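Local coordinates for putative vitamin-B12 independent methionine synthase family protein (Listeria monocytogenes, PDB 1YPX), which probably binds zinc and, as in its family, may transfer a methyl group from a methyltetrahydrofolate to homocysteine to make methionine, at residues Lys54-Arg67 / Phe122-Thr136. Numbering follows the deposited sequence.
Sequences KEVGLKSITDGEFR and FLKEAVGDNHVAKQT
Lys54, in the last turn of helix 35-56, reaches across the ring of His131 toward the end of helix 116-127. Its CB comes near NE2 at the rim, and CG sits over the ring face in a CH-pi contact, 3.8 Å from the centroid and 29° off the normal. The chain bends at chi2 and again at chi3, which keeps CE over the same face, nearest His131 CE1. NZ ends facing the carbonyl oxygens of Ala126 and Val127 and gives each a weak hydrogen bond. Leu58 O meets the imidazole at its edge, in plane.

Beyond this clasp the backbones run parallel. Val132 N donates to Lys59 O, Ile61 N to Val132 O at 2.9 Å, and Lys134 N to Ile61 O at 2.8 Å and almost straight (178°). Ile61 turns to the helix side of the sheet: CG2 packs on Val127 CG2 at 3.8 Å, while CD1 reaches His131 CB. Farther along, Arg67 brings NH1 over a face of the Phe122 ring, 3.2 Å from CD2, with guanidinium and ring planes 81° apart; NH2 of the same arginine is salt-bridged to Glu42. A water donates to Gln135 OE1 and, weakly, to Asp63 OD2.

On the other face of the sheet, Ser60 OG is hydrogen-bonded to Asp10, and the extended Lys134 carries NZ to hydrogen bonds with His11 O, Gln185 and Tyr183. Strand 60-61 lies beside strand 132-138, itself next to strand 183-188, in the parallel sheet of a TIM-barrel-like fold, with helices 35-56 and 116-127 against its outer side.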
ATOM      1  N   LYS A  54      13.291  -0.514 -12.648  1.00 53.78           N
ATOM      2  CA  LYS A  54      14.473   0.332 -12.674  1.00 53.34           C
ATOM      3  C   LYS A  54      14.716   0.883 -14.082  1.00 51.87           C
ATOM      4  O   LYS A  54      15.082   2.052 -14.235  1.00 52.04           O
ATOM      5  CB  LYS A  54      15.659  -0.459 -12.122  1.00 51.96           C
ATOM      6  CG  LYS A  54      15.459  -0.740 -10.633  1.00 50.93           C
ATOM      7  CD  LYS A  54      16.046  -2.061 -10.180  1.00 50.28           C
ATOM      8  CE  LYS A  54      17.542  -2.018 -10.105  1.00 49.03           C
ATOM      9  NZ  LYS A  54      18.051  -3.306  -9.585  1.00 48.02           N
ATOM     10  N   GLU A  55      14.467   0.063 -15.101  1.00 49.26           N
ATOM     11  CA  GLU A  55      14.635   0.502 -16.482  1.00 51.08           C
ATOM     12  C   GLU A  55      13.581   1.542 -16.900  1.00 50.00           C
ATOM     13  O   GLU A  55      13.734   2.201 -17.941  1.00 49.49           O
ATOM     14  CB  GLU A  55      14.579  -0.683 -17.460  1.00 52.89           C
ATOM     15  CG  GLU A  55      15.772  -1.633 -17.405  1.00 55.82           C
ATOM     16  CD  GLU A  55      15.544  -2.911 -18.209  1.00 59.63           C
ATOM     17  OE1 GLU A  55      16.222  -3.925 -17.920  1.00 58.90           O
ATOM     18  OE2 GLU A  55      14.691  -2.899 -19.130  1.00 60.12           O
ATOM     19  N   VAL A  56      12.502   1.687 -16.123  1.00 46.46           N
ATOM     20  CA  VAL A  56      11.494   2.684 -16.469  1.00 41.63           C
ATOM     21  C   VAL A  56      11.845   3.995 -15.783  1.00 40.73           C
ATOM     22  O   VAL A  56      11.415   5.052 -16.222  1.00 44.18           O
ATOM     23  CB  VAL A  56      10.033   2.258 -16.081  1.00 42.16           C
ATOM     24  CG1 VAL A  56       9.604   1.061 -16.915  1.00 37.46           C
ATOM     25  CG2 VAL A  56       9.920   1.959 -14.586  1.00 39.54           C
ATOM     26  N   GLY A  57      12.635   3.927 -14.712  1.00 39.02           N
ATOM     27  CA  GLY A  57      13.049   5.139 -14.030  1.00 37.37           C
ATOM     28  C   GLY A  57      12.623   5.192 -12.588  1.00 39.29           C
ATOM     29  O   GLY A  57      13.071   6.051 -11.823  1.00 39.97           O
ATOM     30  N   LEU A  58      11.746   4.271 -12.216  1.00 40.69           N
ATOM     31  CA  LEU A  58      11.235   4.200 -10.855  1.00 42.98           C
ATOM     32  C   LEU A  58      12.362   4.135  -9.826  1.00 45.11           C
ATOM     33  O   LEU A  58      13.422   3.565 -10.078  1.00 44.62           O
ATOM     34  CB  LEU A  58      10.313   2.989 -10.733  1.00 42.14           C
ATOM     35  CG  LEU A  58       8.818   3.204 -11.023  1.00 44.61           C
ATOM     36  CD1 LEU A  58       8.561   4.374 -11.980  1.00 43.18           C
ATOM     37  CD2 LEU A  58       8.262   1.908 -11.581  1.00 41.98           C
ATOM     38  N   LYS A  59      12.143   4.761  -8.679  1.00 49.37           N
ATOM     39  CA  LYS A  59      13.150   4.746  -7.629  1.00 53.33           C
ATOM     40  C   LYS A  59      12.722   3.710  -6.589  1.00 53.70           C
ATOM     41  O   LYS A  59      13.551   2.974  -6.043  1.00 55.67           O
ATOM     42  CB  LYS A  59      13.296   6.132  -6.984  1.00 55.38           C
ATOM     43  CG  LYS A  59      14.492   6.240  -6.041  1.00 59.54           C
ATOM     44  CD  LYS A  59      14.691   7.655  -5.518  1.00 61.88           C
ATOM     45  CE  LYS A  59      16.057   7.820  -4.828  1.00 63.09           C
ATOM     46  NZ  LYS A  59      17.209   7.815  -5.794  1.00 58.94           N
ATOM     47  N   SER A  60      11.418   3.645  -6.331  1.00 50.78           N
ATOM     48  CA  SER A  60      10.898   2.675  -5.385  1.00 48.89           C
ATOM     49  C   SER A  60      10.587   1.416  -6.189  1.00 46.04           C
ATOM     50  O   SER A  60       9.986   1.495  -7.265  1.00 43.22           O
ATOM     51  CB  SER A  60       9.630   3.198  -4.702  1.00 51.39           C
ATOM     52  OG  SER A  60       8.522   3.131  -5.578  1.00 56.38           O
ATOM     53  N   ILE A  61      11.016   0.265  -5.671  1.00 42.17           N
ATOM     54  CA  ILE A  61      10.813  -1.023  -6.333  1.00 41.22           C
ATOM     55  C   ILE A  61      10.091  -2.024  -5.410  1.00 40.94           C
ATOM     56  O   ILE A  61      10.388  -2.111  -4.213  1.00 38.98           O
ATOM     57  CB  ILE A  61      12.203  -1.623  -6.823  1.00 40.61           C
ATOM     58  CG1 ILE A  61      12.711  -0.904  -8.089  1.00 42.04           C
ATOM     59  CG2 ILE A  61      12.055  -3.072  -7.203  1.00 36.79           C
ATOM     60  CD1 ILE A  61      13.179   0.554  -7.918  1.00 37.83           C
ATOM     61  N   THR A  62       9.132  -2.764  -5.969  1.00 41.37           N
ATOM     62  CA  THR A  62       8.361  -3.758  -5.206  1.00 42.23           C
ATOM     63  C   THR A  62       8.547  -5.159  -5.777  1.00 43.02           C
ATOM     64  O   THR A  62       9.337  -5.366  -6.689  1.00 44.51           O
ATOM     65  CB  THR A  62       6.833  -3.454  -5.233  1.00 41.02           C
ATOM     66  OG1 THR A  62       6.342  -3.560  -6.577  1.00 33.33           O
ATOM     67  CG2 THR A  62       6.546  -2.052  -4.698  1.00 41.54           C
ATOM     68  N   ASP A  63       7.821  -6.126  -5.239  1.00 42.93           N
ATOM     69  CA  ASP A  63       7.937  -7.460  -5.779  1.00 44.61           C
ATOM     70  C   ASP A  63       6.643  -7.752  -6.541  1.00 45.08           C
ATOM     71  O   ASP A  63       6.315  -8.900  -6.842  1.00 43.84           O
ATOM     72  CB  ASP A  63       8.237  -8.493  -4.666  1.00 44.08           C
ATOM     73  CG  ASP A  63       7.036  -8.816  -3.788  1.00 46.98           C
ATOM     74  OD1 ASP A  63       5.942  -8.233  -3.978  1.00 49.50           O
ATOM     75  OD2 ASP A  63       7.201  -9.675  -2.893  1.00 47.10           O
ATOM     76  N   GLY A  64       5.928  -6.672  -6.852  1.00 47.05           N
ATOM     77  CA  GLY A  64       4.678  -6.744  -7.593  1.00 48.92           C
ATOM     78  C   GLY A  64       3.613  -7.601  -6.951  1.00 50.12           C
ATOM     79  O   GLY A  64       2.621  -7.953  -7.593  1.00 50.01           O
ATOM     80  N   GLU A  65       3.822  -7.926  -5.677  1.00 50.15           N
ATOM     81  CA  GLU A  65       2.906  -8.765  -4.907  1.00 49.90           C
ATOM     82  C   GLU A  65       2.683 -10.093  -5.584  1.00 49.48           C
ATOM     83  O   GLU A  65       1.658 -10.744  -5.391  1.00 49.00           O
ATOM     84  CB  GLU A  65       1.585  -8.035  -4.667  1.00 51.50           C
ATOM     85  CG  GLU A  65       1.741  -6.903  -3.656  1.00 52.20           C
ATOM     86  CD  GLU A  65       0.504  -6.052  -3.488  1.00 55.12           C
ATOM     87  OE1 GLU A  65      -0.607  -6.616  -3.301  1.00 57.71           O
ATOM     88  OE2 GLU A  65       0.649  -4.807  -3.519  1.00 54.88           O
ATOM     89  N   PHE A  66       3.696 -10.493  -6.350  1.00 50.63           N
ATOM     90  CA  PHE A  66       3.712 -11.742  -7.113  1.00 50.32           C
ATOM     91  C   PHE A  66       3.493 -13.010  -6.294  1.00 50.44           C
ATOM     92  O   PHE A  66       2.940 -13.983  -6.805  1.00 52.97           O
ATOM     93  CB  PHE A  66       5.038 -11.848  -7.868  1.00 49.05           C
ATOM     94  CG  PHE A  66       5.035 -11.141  -9.190  1.00 49.59           C
ATOM     95  CD1 PHE A  66       4.278  -9.989  -9.373  1.00 49.47           C
ATOM     96  CD2 PHE A  66       5.765 -11.639 -10.263  1.00 48.47           C
ATOM     97  CE1 PHE A  66       4.244  -9.350 -10.604  1.00 49.55           C
ATOM     98  CE2 PHE A  66       5.739 -11.007 -11.499  1.00 51.00           C
ATOM     99  CZ  PHE A  66       4.975  -9.859 -11.673  1.00 50.27           C
ATOM    100  N   ARG A  67       3.932 -13.014  -5.040  1.00 49.03           N
ATOM    101  CA  ARG A  67       3.764 -14.193  -4.206  1.00 47.55           C
ATOM    102  C   ARG A  67       2.376 -14.175  -3.598  1.00 48.69           C
ATOM    103  O   ARG A  67       1.991 -15.097  -2.881  1.00 44.76           O
ATOM    104  CB  ARG A  67       4.795 -14.218  -3.083  1.00 46.17           C
ATOM    105  CG  ARG A  67       6.242 -14.160  -3.515  1.00 44.59           C
ATOM    106  CD  ARG A  67       7.121 -14.041  -2.273  1.00 44.12           C
ATOM    107  NE  ARG A  67       8.492 -13.653  -2.581  1.00 45.56           N
ATOM    108  CZ  ARG A  67       9.361 -14.420  -3.233  1.00 45.73           C
ATOM    109  NH1 ARG A  67      10.590 -13.973  -3.464  1.00 45.48           N
ATOM    110  NH2 ARG A  67       9.004 -15.631  -3.646  1.00 43.58           N
ATOM    111  N   PHE A 122      14.559 -10.899   0.363  1.00 45.87           N
ATOM    112  CA  PHE A 122      14.796 -11.281  -1.025  1.00 46.43           C
ATOM    113  C   PHE A 122      14.698 -10.080  -1.948  1.00 45.63           C
ATOM    114  O   PHE A 122      15.587  -9.846  -2.761  1.00 48.34           O
ATOM    115  CB  PHE A 122      13.777 -12.305  -1.488  1.00 49.33           C
ATOM    116  CG  PHE A 122      13.936 -12.684  -2.919  1.00 50.46           C
ATOM    117  CD1 PHE A 122      14.883 -13.624  -3.291  1.00 49.69           C
ATOM    118  CD2 PHE A 122      13.153 -12.087  -3.901  1.00 51.23           C
ATOM    119  CE1 PHE A 122      15.048 -13.971  -4.623  1.00 51.99           C
ATOM    120  CE2 PHE A 122      13.312 -12.428  -5.242  1.00 53.20           C
ATOM    121  CZ  PHE A 122      14.262 -13.372  -5.607  1.00 51.76           C
ATOM    122  N   LEU A 123      13.595  -9.345  -1.835  1.00 43.30           N
ATOM    123  CA  LEU A 123      13.368  -8.164  -2.645  1.00 40.17           C
ATOM    124  C   LEU A 123      14.513  -7.202  -2.439  1.00 41.22           C
ATOM    125  O   LEU A 123      15.136  -6.765  -3.395  1.00 41.03           O
ATOM    126  CB  LEU A 123      12.073  -7.461  -2.241  1.00 38.34           C
ATOM    127  CG  LEU A 123      11.947  -6.085  -2.914  1.00 38.47           C
ATOM    128  CD1 LEU A 123      11.280  -6.266  -4.249  1.00 37.20           C
ATOM    129  CD2 LEU A 123      11.182  -5.086  -2.054  1.00 33.38           C
ATOM    130  N   LYS A 124      14.772  -6.868  -1.179  1.00 42.79           N
ATOM    131  CA  LYS A 124      15.835  -5.943  -0.834  1.00 44.41           C
ATOM    132  C   LYS A 124      17.121  -6.334  -1.544  1.00 46.55           C
ATOM    133  O   LYS A 124      17.853  -5.478  -2.040  1.00 49.85           O
ATOM    134  CB  LYS A 124      16.059  -5.948   0.670  1.00 44.13           C
ATOM    135  CG  LYS A 124      17.248  -5.138   1.114  1.00 41.63           C
ATOM    136  CD  LYS A 124      16.815  -3.894   1.800  1.00 39.67           C
ATOM    137  CE  LYS A 124      18.010  -3.124   2.295  1.00 40.86           C
ATOM    138  NZ  LYS A 124      17.589  -1.754   2.742  1.00 40.31           N
ATOM    139  N   GLU A 125      17.388  -7.630  -1.590  1.00 46.85           N
ATOM    140  CA  GLU A 125      18.576  -8.149  -2.244  1.00 48.76           C
ATOM    141  C   GLU A 125      18.650  -7.690  -3.696  1.00 47.41           C
ATOM    142  O   GLU A 125      19.660  -7.139  -4.128  1.00 47.44           O
ATOM    143  CB  GLU A 125      18.574  -9.678  -2.207  1.00 52.02           C
ATOM    144  CG  GLU A 125      19.595 -10.312  -3.147  1.00 61.77           C
ATOM    145  CD  GLU A 125      19.068 -11.559  -3.856  1.00 67.77           C
ATOM    146  OE1 GLU A 125      17.945 -11.500  -4.426  1.00 68.60           O
ATOM    147  OE2 GLU A 125      19.790 -12.594  -3.857  1.00 71.66           O
ATOM    148  N   ALA A 126      17.572  -7.919  -4.441  1.00 45.19           N
ATOM    149  CA  ALA A 126      17.511  -7.563  -5.855  1.00 43.34           C
ATOM    150  C   ALA A 126      17.457  -6.073  -6.179  1.00 44.31           C
ATOM    151  O   ALA A 126      17.832  -5.666  -7.274  1.00 41.94           O
ATOM    152  CB  ALA A 126      16.329  -8.245  -6.489  1.00 45.62           C
ATOM    153  N   VAL A 127      16.994  -5.261  -5.233  1.00 45.68           N
ATOM    154  CA  VAL A 127      16.874  -3.831  -5.457  1.00 46.13           C
ATOM    155  C   VAL A 127      18.206  -3.111  -5.487  1.00 47.35           C
ATOM    156  O   VAL A 127      18.456  -2.291  -6.372  1.00 47.27           O
ATOM    157  CB  VAL A 127      15.997  -3.182  -4.386  1.00 47.60           C
ATOM    158  CG1 VAL A 127      15.953  -1.673  -4.601  1.00 48.07           C
ATOM    159  CG2 VAL A 127      14.590  -3.775  -4.452  1.00 46.39           C
ATOM    160  N   GLY A 128      19.058  -3.422  -4.519  1.00 47.35           N
ATOM    161  CA  GLY A 128      20.358  -2.786  -4.458  1.00 49.67           C
ATOM    162  C   GLY A 128      20.390  -1.576  -3.546  1.00 52.19           C
ATOM    163  O   GLY A 128      19.455  -1.324  -2.797  1.00 52.55           O
ATOM    164  N   ASP A 129      21.471  -0.813  -3.617  1.00 55.88           N
ATOM    165  CA  ASP A 129      21.618   0.357  -2.772  1.00 58.53           C
ATOM    166  C   ASP A 129      21.330   1.634  -3.517  1.00 58.60           C
ATOM    167  O   ASP A 129      21.326   2.707  -2.920  1.00 59.14           O
ATOM    168  CB  ASP A 129      23.033   0.412  -2.201  1.00 64.44           C
ATOM    169  CG  ASP A 129      24.115   0.353  -3.288  1.00 70.05           C
ATOM    170  OD1 ASP A 129      25.317   0.383  -2.914  1.00 70.90           O
ATOM    171  OD2 ASP A 129      23.764   0.277  -4.500  1.00 70.57           O
ATOM    172  N   ASN A 130      21.111   1.530  -4.824  1.00 58.49           N
ATOM    173  CA  ASN A 130      20.816   2.716  -5.630  1.00 57.51           C
ATOM    174  C   ASN A 130      19.310   2.950  -5.775  1.00 55.88           C
ATOM    175  O   ASN A 130      18.872   3.848  -6.495  1.00 55.30           O
ATOM    176  CB  ASN A 130      21.468   2.592  -7.015  1.00 58.43           C
ATOM    177  CG  ASN A 130      22.875   3.185  -7.060  1.00 61.28           C
ATOM    178  OD1 ASN A 130      23.060   4.398  -6.863  1.00 60.31           O
ATOM    179  ND2 ASN A 130      23.877   2.334  -7.321  1.00 61.00           N
ATOM    180  N   HIS A 131      18.522   2.138  -5.079  1.00 54.41           N
ATOM    181  CA  HIS A 131      17.072   2.246  -5.128  1.00 52.06           C
ATOM    182  C   HIS A 131      16.512   1.870  -3.769  1.00 49.85           C
ATOM    183  O   HIS A 131      17.247   1.371  -2.914  1.00 50.14           O
ATOM    184  CB  HIS A 131      16.504   1.297  -6.183  1.00 52.07           C
ATOM    185  CG  HIS A 131      17.158   1.416  -7.521  1.00 52.61           C
ATOM    186  ND1 HIS A 131      18.443   0.978  -7.765  1.00 53.10           N
ATOM    187  CD2 HIS A 131      16.710   1.938  -8.687  1.00 52.76           C
ATOM    188  CE1 HIS A 131      18.756   1.224  -9.025  1.00 52.64           C
ATOM    189  NE2 HIS A 131      17.721   1.806  -9.605  1.00 52.66           N
ATOM    190  N   VAL A 132      15.218   2.096  -3.565  1.00 46.68           N
ATOM    191  CA  VAL A 132      14.602   1.754  -2.287  1.00 46.47           C
ATOM    192  C   VAL A 132      13.542   0.663  -2.433  1.00 44.36           C
ATOM    193  O   VAL A 132      12.670   0.734  -3.295  1.00 46.30           O
ATOM    194  CB  VAL A 132      13.956   2.990  -1.605  1.00 47.99           C
ATOM    195  CG1 VAL A 132      13.293   2.567  -0.304  1.00 48.44           C
ATOM    196  CG2 VAL A 132      15.002   4.051  -1.329  1.00 46.51           C
ATOM    197  N   ALA A 133      13.620  -0.350  -1.581  1.00 41.89           N
ATOM    198  CA  ALA A 133      12.658  -1.442  -1.626  1.00 40.64           C
ATOM    199  C   ALA A 133      11.374  -1.023  -0.922  1.00 38.33           C
ATOM    200  O   ALA A 133      11.413  -0.592   0.225  1.00 38.78           O
ATOM    201  CB  ALA A 133      13.238  -2.693  -0.958  1.00 37.51           C
ATOM    202  N   LYS A 134      10.244  -1.143  -1.606  1.00 36.64           N
ATOM    203  CA  LYS A 134       8.963  -0.782  -1.017  1.00 38.87           C
ATOM    204  C   LYS A 134       8.188  -2.061  -0.672  1.00 39.19           C
ATOM    205  O   LYS A 134       8.083  -2.973  -1.493  1.00 42.38           O
ATOM    206  CB  LYS A 134       8.167   0.083  -2.000  1.00 39.41           C
ATOM    207  CG  LYS A 134       6.808   0.551  -1.492  1.00 43.89           C
ATOM    208  CD  LYS A 134       6.153   1.520  -2.475  1.00 45.67           C
ATOM    209  CE  LYS A 134       4.766   1.946  -2.013  1.00 47.86           C
ATOM    210  NZ  LYS A 134       4.162   2.973  -2.914  1.00 46.46           N
ATOM    211  N   GLN A 135       7.671  -2.136   0.547  1.00 35.61           N
ATOM    212  CA  GLN A 135       6.909  -3.302   0.984  1.00 36.21           C
ATOM    213  C   GLN A 135       5.471  -2.867   1.290  1.00 37.22           C
ATOM    214  O   GLN A 135       5.261  -1.842   1.933  1.00 39.89           O
ATOM    215  CB  GLN A 135       7.568  -3.920   2.235  1.00 37.43           C
ATOM    216  CG  GLN A 135       6.758  -5.011   2.957  1.00 36.69           C
ATOM    217  CD  GLN A 135       6.541  -6.249   2.111  1.00 36.39           C
ATOM    218  OE1 GLN A 135       7.458  -7.027   1.869  1.00 38.13           O
ATOM    219  NE2 GLN A 135       5.317  -6.440   1.666  1.00 39.00           N
ATOM    220  N   THR A 136       4.488  -3.628   0.820  1.00 35.22           N
ATOM    221  CA  THR A 136       3.087  -3.294   1.060  1.00 35.45           C
ATOM    222  C   THR A 136       2.401  -4.395   1.870  1.00 35.79           C
ATOM    223  O   THR A 136       2.575  -5.581   1.591  1.00 35.48           O
ATOM    224  CB  THR A 136       2.279  -3.148  -0.288  1.00 36.35           C
ATOM    225  OG1 THR A 136       2.132  -4.438  -0.912  1.00 34.58           O
ATOM    226  CG2 THR A 136       2.998  -2.222  -1.265  1.00 35.56           C
TER
HETATM  227  O   HOH W   1       8.322  -7.704  -0.838  1.00 41.75           O